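Local coordinates for glycerol trinitrate reductase (Agrobacterium tumefaciens, PDB 5EPD), which probably binds FMN and reduces nitrate esters such as glycerol trinitrate, as a member of the old yellow enzyme family, at residues A[204-209]-A[226-231]. Numbering follows the deposited sequence.
Sequences EQFAKD and ARLMLE
Ala207, in the last turn of helix 202-207, lies 5.0 Å from Ala226, CA to CA, where the chain leads into helix 227-240; no hydrogen bond joins the two segments, and apolar side chains make the contact. Leu228 supplies the main one. Its CD2 methyl sits over one face of the Phe206 ring, 3.7 Å from the ring centroid and 21° off the normal, a CH-pi contact displaced toward the CD1–CE1 side; Phe206 CE1 and Leu228 CD2 are 3.5 Å apart. Leu171 and Val175 of helix 171-187 pack against Phe206 and Leu228 respectively, so this pair is shared with a third helix. Met229 makes the second link: CG lies anti to the backbone N (chi1 -175°), and a bend at chi3 (-66°) brings CE to 4.0 Å from the CB of Ala207. Within 204-209, Lys208 NZ reaches back to Glu204 OE2 at 2.7 Å, a salt bridge made from above the carboxylate plane; Ser250 O and Ser253 OG also receive bonds from this buried ammonium. The arrangement is typical of a TIM barrel of the old yellow enzyme family: in the long connection after strand 193-196, short helix 202-207 packs on barrel helix 227-240, which leads to strand 245-249.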
loop_
_atom_site.group_PDB
_atom_site.type_symbol
_atom_site.label_atom_id
_atom_site.label_comp_id
_atom_site.label_asym_id
_atom_site.label_seq_id
_atom_site.Cartn_x
_atom_site.Cartn_y
_atom_site.Cartn_z
ATOM N N GLU A 204 -8.987 3.348 7.196
ATOM C CA GLU A 204 -9.679 2.173 7.727
ATOM C C GLU A 204 -10.154 2.450 9.167
ATOM O O GLU A 204 -11.205 1.925 9.611
ATOM C CB GLU A 204 -8.797 0.907 7.696
ATOM C CG GLU A 204 -9.542 -0.344 8.209
ATOM C CD GLU A 204 -8.706 -1.626 8.274
ATOM O OE1 GLU A 204 -7.853 -1.765 9.188
ATOM O OE2 GLU A 204 -8.948 -2.526 7.442
ATOM N N GLN A 205 -9.405 3.273 9.901
ATOM C CA GLN A 205 -9.813 3.627 11.251
ATOM C C GLN A 205 -11.189 4.277 11.180
ATOM O O GLN A 205 -12.007 4.074 12.055
ATOM C CB GLN A 205 -8.829 4.593 11.904
ATOM C CG GLN A 205 -7.578 3.951 12.456
ATOM C CD GLN A 205 -6.411 4.918 12.455
ATOM O OE1 GLN A 205 -6.543 6.081 12.874
ATOM N NE2 GLN A 205 -5.262 4.451 11.985
ATOM N N PHE A 206 -11.405 5.075 10.132
ATOM C CA PHE A 206 -12.683 5.742 9.898
ATOM C C PHE A 206 -13.749 4.750 9.440
ATOM O O PHE A 206 -14.889 4.830 9.894
ATOM C CB PHE A 206 -12.539 6.866 8.840
ATOM C CG PHE A 206 -12.191 8.221 9.415
ATOM C CD1 PHE A 206 -10.873 8.563 9.684
ATOM C CD2 PHE A 206 -13.192 9.161 9.683
ATOM C CE1 PHE A 206 -10.550 9.811 10.199
ATOM C CE2 PHE A 206 -12.870 10.409 10.210
ATOM C CZ PHE A 206 -11.546 10.742 10.457
ATOM N N ALA A 207 -13.370 3.856 8.527
ATOM C CA ALA A 207 -14.260 2.868 7.961
ATOM C C ALA A 207 -14.833 1.831 8.957
ATOM O O ALA A 207 -15.994 1.418 8.842
ATOM C CB ALA A 207 -13.548 2.147 6.821
ATOM N N LYS A 208 -14.009 1.402 9.917
ATOM C CA LYS A 208 -14.394 0.356 10.882
ATOM C C LYS A 208 -14.843 0.909 12.255
ATOM O O LYS A 208 -14.159 1.721 12.871
ATOM C CB LYS A 208 -13.240 -0.662 11.024
ATOM C CG LYS A 208 -13.042 -1.467 9.745
ATOM C CD LYS A 208 -11.928 -2.501 9.837
ATOM C CE LYS A 208 -11.902 -3.360 8.577
ATOM N NZ LYS A 208 -10.736 -4.288 8.530
ATOM N N ASP A 209 -15.992 0.431 12.737
ATOM C CA ASP A 209 -16.597 0.926 13.988
ATOM C C ASP A 209 -15.842 0.576 15.260
ATOM O O ASP A 209 -16.077 1.181 16.322
ATOM C CB ASP A 209 -18.061 0.489 14.120
ATOM C CG ASP A 209 -18.275 -1.033 14.051
ATOM O OD1 ASP A 209 -17.333 -1.856 13.975
ATOM O OD2 ASP A 209 -19.461 -1.414 14.056
ATOM N N ALA A 226 -17.554 5.480 5.901
ATOM C CA ALA A 226 -16.954 5.322 4.591
ATOM C C ALA A 226 -16.589 6.644 3.911
ATOM O O ALA A 226 -15.937 6.622 2.866
ATOM C CB ALA A 226 -17.903 4.531 3.698
ATOM N N ARG A 227 -16.973 7.780 4.499
ATOM C CA ARG A 227 -16.881 9.085 3.805
ATOM C C ARG A 227 -15.474 9.574 3.559
ATOM O O ARG A 227 -15.197 10.117 2.504
ATOM C CB ARG A 227 -17.644 10.190 4.552
ATOM C CG ARG A 227 -17.746 11.513 3.773
ATOM C CD ARG A 227 -18.588 12.549 4.508
ATOM N NE ARG A 227 -19.753 11.956 5.198
ATOM C CZ ARG A 227 -20.899 11.556 4.609
ATOM N NH1 ARG A 227 -21.069 11.647 3.291
ATOM N NH2 ARG A 227 -21.900 11.044 5.337
ATOM N N LEU A 228 -14.585 9.434 4.525
ATOM C CA LEU A 228 -13.231 9.943 4.296
ATOM C C LEU A 228 -12.553 9.134 3.195
ATOM O O LEU A 228 -12.014 9.719 2.252
ATOM C CB LEU A 228 -12.397 9.937 5.567
ATOM C CG LEU A 228 -11.030 10.615 5.484
ATOM C CD1 LEU A 228 -11.180 12.096 5.164
ATOM C CD2 LEU A 228 -10.268 10.402 6.775
ATOM N N MET A 229 -12.621 7.802 3.275
ATOM C CA MET A 229 -11.965 6.938 2.272
ATOM C C MET A 229 -12.404 7.310 0.857
ATOM O O MET A 229 -11.573 7.456 -0.044
ATOM C CB MET A 229 -12.253 5.436 2.537
ATOM C CG MET A 229 -11.498 4.457 1.614
ATOM S SD MET A 229 -11.855 2.715 1.964
ATOM C CE MET A 229 -11.141 2.530 3.607
ATOM N N LEU A 230 -13.717 7.459 0.679
ATOM C CA LEU A 230 -14.297 7.769 -0.612
ATOM C C LEU A 230 -13.955 9.193 -1.057
ATOM O O LEU A 230 -13.660 9.413 -2.237
ATOM C CB LEU A 230 -15.819 7.560 -0.566
ATOM C CG LEU A 230 -16.316 6.128 -0.315
ATOM C CD1 LEU A 230 -17.835 6.154 -0.200
ATOM C CD2 LEU A 230 -15.871 5.165 -1.416
ATOM N N GLU A 231 -13.980 10.144 -0.129
ATOM C CA GLU A 231 -13.573 11.515 -0.441
ATOM C C GLU A 231 -12.137 11.564 -0.880
ATOM O O GLU A 231 -11.793 12.297 -1.811
ATOM C CB GLU A 231 -13.771 12.449 0.754
ATOM C CG GLU A 231 -15.218 12.917 0.863
ATOM C CD GLU A 231 -15.494 13.723 2.109
ATOM O OE1 GLU A 231 -14.540 13.955 2.878
ATOM O OE2 GLU A 231 -16.668 14.108 2.308
#